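Local coordinates for protein neutral ceramidase (Pseudomonas aeruginosa, PDB 2ZWS) that catalyses the zinc-dependent hydrolysis of the N-acyl bond of ceramides to sphingosine and free fatty acid, and also the reverse synthesis, at residues A156-S161 / S250-L255; V203-M208 / F241-A246. All coordinates share one frame; numbering follows the deposited sequence. Where two conformers were deposited one is given.

Interaction 1: residues A156-S161 / S250-L255; sequences ASRNRS and SPNLNL. Unlike the reference sequence in segment 156-161: Ser157 (reference Asn).
With CG of Arg160 between its own backbone N and carbonyl carbon (chi1 70°) and the chain extended from there to NE, the aliphatic part of the arginine runs alongside the hydroxyl of Ser250. That hydroxyl, turned beside its own backbone N (chi1 -67°), has Arg160 CB at 3.3 Å from OG and CD as close on the same chain. Arg160 follows directly on strand 157-159, which pairs with strand 249-251, the strand of Ser250, in a two-stranded antiparallel sheet. It is a worked example of how a short strand pair can hold the backbone of a probable nucleophile, the role assigned to Ser250 by similarity to related enzymes.

Arg158 and Ser250 make up the hydrogen-bonded pair: Arg158 N gives to Ser250 O at 2.8 Å, and Ser250 N returns a bond of the same length to Arg158 O. Ser250 O also receives a CA-H...O contact from Ser157, a serine where the reference sequence has asparagine. Pro251, which has no N-H to give, falls at the non-hydrogen-bonded position opposite Ser157, so the pairing continues past it. The side chains of Arg158 and Ser250 share one face, and in the conformer given Arg158 CG rests 3.6 Å from Pro251 O.

Beyond the pair, the far end of Arg160 is tied by a salt bridge to Glu461 and a hydrogen bond to the zinc ligand Tyr448, which place its guanidinium beside the metal site. Asn252 sends its ND2 to Asn155 O, while its CB packs 3.6 Å from Ala156 C. The pairing ends with Asn252 N bonded to Ala156 O at 3.0 Å, nearly straight at the hydrogen (172°) although the donor stands above the carbonyl plane.

Interaction 2: residues V203-M208 / F241-A246; sequences VHSTSM and FAQTNA. With ZN (zinc ion), chain B.
His204 binds the zinc ion through NE2 at 2.1 Å, and at the other nitrogen of its ring ND1 lies 2.9 Å from Ala246 O, which approaches the ring edge near its plane. The hydrogen-bond partner of ND1 is Leu249 O, and this bond probably makes NE2 a better donor to the metal. A water at 2.1 Å from the zinc lies in the plane of the same ring, and His97, Glu411 and Tyr448 complete the protein ligands.

One step out, the backbone just before His204 is gripped at both polar atoms by a single amide. Gln243 is bent at chi2 (-76°), which lays its carboxamide alongside Val203. There OE1 accepts from Val203 N at 3.1 Å, on a lone pair, and NE2 gives to Val203 O at 2.8 Å. The second bond lies in the plane of the Gln243 amide but meets the valine carbonyl from above its plane. Two bonds of this kind fix the rotation of the amide and hold both polar backbone atoms of Val203. Ala246 CB packs 3.7 Å from Val203 N.

Further out, Gln243 NE2 also bonds to Thr96 O, so one buried glutamine braces the residues that precede two zinc histidines, His97 and His204. The arrangement is a second shell of a mononuclear zinc site: the loops that follow the parallel neighbouring strands 194-200 and 238-242 meet, and the second holds the first, which carries a zinc histidine.

How the interactions relate
From the N terminus, the chain first passes 156-161, then 203-208, 241-246 and finally 250-255. Interaction 1 therefore closes a long loop, with 88 residues between its segments, and interaction 2 closes a shorter one of 32 residues nested wholly inside it. The short piece from 246 to 250 links the two, since strand 249-251 is the next after strand 238-242. They also touch directly: Pro251 packs on the loop of His204 and Thr206, and Arg160 NH1 comes within 3.5 Å of His204 NE2. Together they tie the central mixed sheet to the small two-stranded one, and Arg160 runs from Ser250 to the zinc site.

Interaction 1: residues A156-S161 / S250-L255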
ATOM      1  N   ALA A 156      15.971  -5.895  -9.707  1.00 15.91           N
ATOM      2  CA  ALA A 156      15.043  -4.880  -9.167  1.00 15.20           C
ATOM      3  C   ALA A 156      15.185  -4.671  -7.648  1.00 15.30           C
ATOM      4  O   ALA A 156      14.756  -3.632  -7.118  1.00 15.84           O
ATOM      5  CB  ALA A 156      13.582  -5.226  -9.544  1.00 16.33           C
ATOM      6  N   SER A 157      15.764  -5.652  -6.949  1.00 15.15           N
ATOM      7  CA  SER A 157      15.808  -5.663  -5.487  1.00 14.99           C
ATOM      8  C   SER A 157      17.160  -6.087  -4.946  1.00 14.35           C
ATOM      9  O   SER A 157      18.021  -6.592  -5.686  1.00 15.42           O
ATOM     10  CB  SER A 157      14.755  -6.625  -4.935  1.00 14.81           C
ATOM     11  OG  SER A 157      14.975  -7.931  -5.449  1.00 15.39           O
ATOM     12  N   ARG A 158      17.360  -5.848  -3.658  1.00 14.26           N
ATOM     13  CA  ARG A 158      18.577  -6.290  -2.977  0.50 15.52           C
ATOM     14  C   ARG A 158      18.240  -6.549  -1.517  1.00 15.74           C
ATOM     15  O   ARG A 158      17.318  -5.927  -0.967  1.00 15.93           O
ATOM     16  CB  ARG A 158      19.702  -5.259  -3.124  0.50 15.46           C
ATOM     17  CG  ARG A 158      19.434  -3.925  -2.439  0.50 15.95           C
ATOM     18  CD  ARG A 158      20.650  -2.986  -2.521  0.50 17.02           C
ATOM     19  NE  ARG A 158      21.720  -3.388  -1.606  0.50 19.08           N
ATOM     20  CZ  ARG A 158      21.760  -3.121  -0.301  0.50 21.30           C
ATOM     21  NH1 ARG A 158      20.800  -2.414   0.281  0.50 22.92           N
ATOM     22  NH2 ARG A 158      22.776  -3.559   0.427  0.50 23.44           N
ATOM     23  N   ASN A 159      18.963  -7.471  -0.891  1.00 15.41           N
ATOM     24  CA  ASN A 159      18.732  -7.734   0.508  1.00 15.65           C
ATOM     25  C   ASN A 159      19.424  -6.693   1.365  1.00 16.16           C
ATOM     26  O   ASN A 159      20.637  -6.484   1.247  1.00 16.27           O
ATOM     27  CB  ASN A 159      19.236  -9.141   0.881  1.00 16.53           C
ATOM     28  CG  ASN A 159      18.691  -9.613   2.205  1.00 15.65           C
ATOM     29  OD1 ASN A 159      18.964  -9.018   3.265  1.00 17.03           O
ATOM     30  ND2 ASN A 159      17.932 -10.713   2.168  1.00 15.58           N
ATOM     31  N   ARG A 160      18.681  -6.087   2.280  1.00 15.92           N
ATOM     32  CA  ARG A 160      19.230  -5.008   3.112  1.00 16.67           C
ATOM     33  C   ARG A 160      19.762  -5.497   4.455  1.00 17.58           C
ATOM     34  O   ARG A 160      20.286  -4.718   5.263  1.00 18.36           O
ATOM     35  CB  ARG A 160      18.159  -3.904   3.286  1.00 16.08           C
ATOM     36  CG  ARG A 160      17.027  -4.328   4.139  1.00 15.51           C
ATOM     37  CD  ARG A 160      15.932  -3.285   4.218  1.00 16.11           C
ATOM     38  NE  ARG A 160      14.967  -3.661   5.243  1.00 16.75           N
ATOM     39  CZ  ARG A 160      13.877  -2.946   5.539  1.00 16.07           C
ATOM     40  NH1 ARG A 160      13.594  -1.816   4.872  1.00 17.79           N
ATOM     41  NH2 ARG A 160      13.076  -3.358   6.507  1.00 15.75           N
ATOM     42  N   SER A 161      19.594  -6.787   4.706  1.00 17.75           N
ATOM     43  CA  SER A 161      20.074  -7.404   5.943  1.00 18.56           C
ATOM     44  C   SER A 161      20.674  -8.767   5.627  1.00 18.34           C
ATOM     45  O   SER A 161      20.235  -9.793   6.165  1.00 18.07           O
ATOM     46  CB  SER A 161      18.920  -7.528   6.937  1.00 18.64           C
ATOM     47  OG  SER A 161      18.621  -6.233   7.417  1.00 21.01           O
ATOM     48  N   SER A 250      15.106  -4.324  -0.289  1.00 14.01           N
ATOM     49  CA  SER A 250      15.066  -2.934  -0.736  1.00 15.40           C
ATOM     50  C   SER A 250      15.135  -2.845  -2.257  1.00 14.91           C
ATOM     51  O   SER A 250      15.609  -3.777  -2.938  1.00 14.01           O
ATOM     52  CB  SER A 250      16.318  -2.206  -0.234  1.00 16.77           C
ATOM     53  OG  SER A 250      16.316  -2.094   1.170  1.00 20.60           O
ATOM     54  N   PRO A 251      14.749  -1.690  -2.820  1.00 15.14           N
ATOM     55  CA  PRO A 251      15.019  -1.499  -4.252  1.00 15.13           C
ATOM     56  C   PRO A 251      16.526  -1.614  -4.507  1.00 15.52           C
ATOM     57  O   PRO A 251      17.373  -1.190  -3.674  1.00 16.92           O
ATOM     58  CB  PRO A 251      14.560  -0.057  -4.517  1.00 15.63           C
ATOM     59  CG  PRO A 251      13.564   0.213  -3.414  1.00 17.40           C
ATOM     60  CD  PRO A 251      14.099  -0.510  -2.204  1.00 15.32           C
ATOM     61  N   ASN A 252      16.865  -2.187  -5.643  1.00 15.44           N
ATOM     62  CA  ASN A 252      18.258  -2.189  -6.054  1.00 15.81           C
ATOM     63  C   ASN A 252      18.707  -0.758  -6.355  1.00 16.27           C
ATOM     64  O   ASN A 252      17.877   0.098  -6.695  1.00 16.34           O
ATOM     65  CB  ASN A 252      18.394  -3.032  -7.309  1.00 16.56           C
ATOM     66  CG  ASN A 252      19.848  -3.314  -7.690  1.00 16.21           C
ATOM     67  OD1 ASN A 252      20.787  -3.175  -6.872  1.00 18.42           O
ATOM     68  ND2 ASN A 252      20.046  -3.660  -8.951  1.00 17.77           N
ATOM     69  N   LEU A 253      20.014  -0.493  -6.225  1.00 16.40           N
ATOM     70  CA  LEU A 253      20.588   0.757  -6.719  1.00 17.09           C
ATOM     71  C   LEU A 253      20.279   0.977  -8.189  1.00 17.70           C
ATOM     72  O   LEU A 253      20.244   0.023  -8.978  1.00 18.80           O
ATOM     73  CB  LEU A 253      22.104   0.776  -6.501  1.00 17.69           C
ATOM     74  CG  LEU A 253      22.585   0.764  -5.065  1.00 20.30           C
ATOM     75  CD1 LEU A 253      24.113   0.698  -5.099  1.00 21.97           C
ATOM     76  CD2 LEU A 253      22.076   1.959  -4.257  1.00 20.83           C
ATOM     77  N   ASN A 254      20.040   2.234  -8.560  1.00 18.01           N
ATOM     78  CA  ASN A 254      19.783   2.562  -9.958  1.00 18.23           C
ATOM     79  C   ASN A 254      21.055   3.049 -10.634  1.00 17.92           C
ATOM     80  O   ASN A 254      21.444   4.219 -10.506  1.00 18.60           O
ATOM     81  CB  ASN A 254      18.695   3.621 -10.082  1.00 18.98           C
ATOM     82  CG  ASN A 254      18.475   4.062 -11.505  1.00 20.26           C
ATOM     83  OD1 ASN A 254      18.956   3.433 -12.462  1.00 20.38           O
ATOM     84  ND2 ASN A 254      17.718   5.143 -11.663  1.00 20.18           N
ATOM     85  N   LEU A 255      21.729   2.129 -11.314  1.00 18.16           N
ATOM     86  CA  LEU A 255      22.996   2.441 -11.976  1.00 17.94           C
ATOM     87  C   LEU A 255      22.842   2.494 -13.493  1.00 18.40           C
ATOM     88  O   LEU A 255      23.808   2.327 -14.227  1.00 19.00           O
ATOM     89  CB  LEU A 255      24.084   1.449 -11.548  1.00 17.23           C
ATOM     90  CG  LEU A 255      24.344   1.426 -10.030  1.00 18.38           C
ATOM     91  CD1 LEU A 255      25.426   0.380  -9.693  1.00 17.78           C
ATOM     92  CD2 LEU A 255      24.733   2.800  -9.466  1.00 20.33           C
TER

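Interaction 2: residues V203-M208 / F241-A246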
ATOM      1  N   VAL A 203       9.597  -6.262  -2.904  1.00 12.95           N
ATOM      2  CA  VAL A 203      10.605  -5.200  -2.868  1.00 12.95           C
ATOM      3  C   VAL A 203       9.994  -4.016  -2.129  1.00 13.41           C
ATOM      4  O   VAL A 203       8.876  -3.625  -2.460  1.00 13.39           O
ATOM      5  CB  VAL A 203      11.110  -4.795  -4.300  1.00 13.77           C
ATOM      6  CG1 VAL A 203       9.958  -4.251  -5.217  1.00 13.45           C
ATOM      7  CG2 VAL A 203      12.294  -3.808  -4.195  1.00 14.58           C
ATOM      8  N   HIS A 204      10.697  -3.486  -1.127  1.00 13.18           N
ATOM      9  CA  HIS A 204      10.192  -2.285  -0.445  1.00 13.43           C
ATOM     10  C   HIS A 204       9.869  -1.167  -1.434  1.00 13.15           C
ATOM     11  O   HIS A 204      10.651  -0.872  -2.339  1.00 14.26           O
ATOM     12  CB  HIS A 204      11.156  -1.765   0.628  1.00 13.61           C
ATOM     13  CG  HIS A 204      10.862  -2.285   1.995  1.00 14.40           C
ATOM     14  ND1 HIS A 204      11.112  -3.595   2.364  1.00 14.33           N
ATOM     15  CD2 HIS A 204      10.335  -1.673   3.085  1.00 13.00           C
ATOM     16  CE1 HIS A 204      10.721  -3.764   3.621  1.00 13.43           C
ATOM     17  NE2 HIS A 204      10.238  -2.615   4.072  1.00 16.74           N
ATOM     18  N   SER A 205       8.720  -0.539  -1.214  1.00 13.75           N
ATOM     19  CA  SER A 205       8.298   0.584  -2.025  1.00 14.01           C
ATOM     20  C   SER A 205       8.780   1.892  -1.386  1.00 14.26           C
ATOM     21  O   SER A 205       7.987   2.733  -0.903  1.00 14.10           O
ATOM     22  CB  SER A 205       6.770   0.551  -2.208  1.00 14.60           C
ATOM     23  OG  SER A 205       6.439  -0.553  -3.046  1.00 18.16           O
ATOM     24  N   THR A 206      10.097   2.062  -1.434  1.00 14.28           N
ATOM     25  CA  THR A 206      10.788   3.122  -0.690  1.00 13.72           C
ATOM     26  C   THR A 206      11.700   3.902  -1.627  1.00 14.21           C
ATOM     27  O   THR A 206      12.674   4.510  -1.196  1.00 15.64           O
ATOM     28  CB  THR A 206      11.666   2.519   0.430  1.00 13.43           C
ATOM     29  OG1 THR A 206      12.484   1.475  -0.128  1.00 14.25           O
ATOM     30  CG2 THR A 206      10.826   1.933   1.555  1.00 15.42           C
ATOM     31  N   SER A 207      11.418   3.861  -2.930  1.00 12.74           N
ATOM     32  CA  SER A 207      12.220   4.658  -3.862  1.00 13.55           C
ATOM     33  C   SER A 207      12.125   6.158  -3.579  1.00 13.53           C
ATOM     34  O   SER A 207      13.091   6.883  -3.788  1.00 14.05           O
ATOM     35  CB  SER A 207      11.811   4.363  -5.306  1.00 13.40           C
ATOM     36  OG  SER A 207      12.090   3.006  -5.622  1.00 14.13           O
ATOM     37  N   MET A 208      10.938   6.631  -3.163  1.00 13.62           N
ATOM     38  CA  MET A 208      10.783   8.010  -2.697  1.00 14.53           C
ATOM     39  C   MET A 208      11.192   8.002  -1.227  1.00 15.13           C
ATOM     40  O   MET A 208      10.638   7.239  -0.413  1.00 15.03           O
ATOM     41  CB  MET A 208       9.335   8.466  -2.825  1.00 14.25           C
ATOM     42  CG  MET A 208       8.772   8.506  -4.260  1.00 13.93           C
ATOM     43  SD  MET A 208       9.700   9.549  -5.408  1.00 15.37           S
ATOM     44  CE  MET A 208       9.566  11.166  -4.615  1.00 19.78           C
ATOM     45  N   PHE A 241       0.220  -4.188  -8.411  1.00 11.44           N
ATOM     46  CA  PHE A 241       1.518  -4.714  -8.057  1.00 11.09           C
ATOM     47  C   PHE A 241       1.538  -4.899  -6.552  1.00 11.00           C
ATOM     48  O   PHE A 241       1.575  -3.906  -5.784  1.00 11.89           O
ATOM     49  CB  PHE A 241       2.630  -3.790  -8.567  1.00 11.69           C
ATOM     50  CG  PHE A 241       2.852  -3.950 -10.028  1.00 10.98           C
ATOM     51  CD1 PHE A 241       1.964  -3.356 -10.918  1.00 11.26           C
ATOM     52  CD2 PHE A 241       3.895  -4.743 -10.523  1.00 11.87           C
ATOM     53  CE1 PHE A 241       2.105  -3.535 -12.309  1.00 13.16           C
ATOM     54  CE2 PHE A 241       4.046  -4.911 -11.915  1.00 12.88           C
ATOM     55  CZ  PHE A 241       3.138  -4.331 -12.791  1.00 12.48           C
ATOM     56  N   ALA A 242       1.472  -6.169  -6.149  1.00 10.73           N
ATOM     57  CA  ALA A 242       1.389  -6.593  -4.750  1.00 11.38           C
ATOM     58  C   ALA A 242       2.735  -7.115  -4.227  1.00 11.44           C
ATOM     59  O   ALA A 242       3.662  -7.421  -5.006  1.00 12.51           O
ATOM     60  CB  ALA A 242       0.337  -7.683  -4.587  1.00 11.93           C
ATOM     61  N   GLN A 243       2.841  -7.173  -2.905  1.00 12.78           N
ATOM     62  CA  GLN A 243       4.037  -7.694  -2.216  1.00 12.87           C
ATOM     63  C   GLN A 243       3.969  -9.189  -1.936  1.00 13.62           C
ATOM     64  O   GLN A 243       2.885  -9.767  -1.898  1.00 14.60           O
ATOM     65  CB  GLN A 243       4.223  -6.994  -0.855  1.00 12.49           C
ATOM     66  CG  GLN A 243       4.520  -5.512  -0.988  1.00 12.36           C
ATOM     67  CD  GLN A 243       5.939  -5.220  -1.417  1.00 11.34           C
ATOM     68  OE1 GLN A 243       6.762  -6.140  -1.664  1.00 12.56           O
ATOM     69  NE2 GLN A 243       6.264  -3.929  -1.464  1.00 11.59           N
ATOM     70  N   THR A 244       5.134  -9.812  -1.729  1.00 14.07           N
ATOM     71  CA  THR A 244       5.184 -11.140  -1.088  1.00 13.86           C
ATOM     72  C   THR A 244       5.901 -11.050   0.268  1.00 14.27           C
ATOM     73  O   THR A 244       5.355 -10.486   1.216  1.00 14.79           O
ATOM     74  CB  THR A 244       5.748 -12.259  -2.010  1.00 14.48           C
ATOM     75  OG1 THR A 244       7.102 -11.975  -2.369  1.00 14.89           O
ATOM     76  CG2 THR A 244       4.912 -12.375  -3.260  1.00 14.11           C
ATOM     77  N   ASN A 245       7.117 -11.586   0.348  1.00 13.45           N
ATOM     78  CA  ASN A 245       7.893 -11.569   1.565  1.00 12.97           C
ATOM     79  C   ASN A 245       9.037 -10.566   1.338  1.00 12.83           C
ATOM     80  O   ASN A 245      10.124 -10.927   0.871  1.00 13.68           O
ATOM     81  CB  ASN A 245       8.413 -12.987   1.937  1.00 13.86           C
ATOM     82  CG  ASN A 245       8.668 -13.889   0.713  1.00 14.26           C
ATOM     83  OD1 ASN A 245       8.047 -14.955   0.576  1.00 14.71           O
ATOM     84  ND2 ASN A 245       9.588 -13.476  -0.160  1.00 14.13           N
ATOM     85  N   ALA A 246       8.784  -9.305   1.680  1.00 12.63           N
ATOM     86  CA  ALA A 246       9.712  -8.191   1.359  1.00 12.63           C
ATOM     87  C   ALA A 246      10.407  -7.589   2.585  1.00 13.60           C
ATOM     88  O   ALA A 246      11.061  -6.540   2.476  1.00 13.63           O
ATOM     89  CB  ALA A 246       8.947  -7.096   0.605  1.00 13.10           C
TER
HETATM   90 ZN    ZN B 647       8.951  -2.314   5.718  1.00 14.79          ZN
HETATM   91  O   HOH W   1       9.199  -0.278   6.236  1.00 20.14           O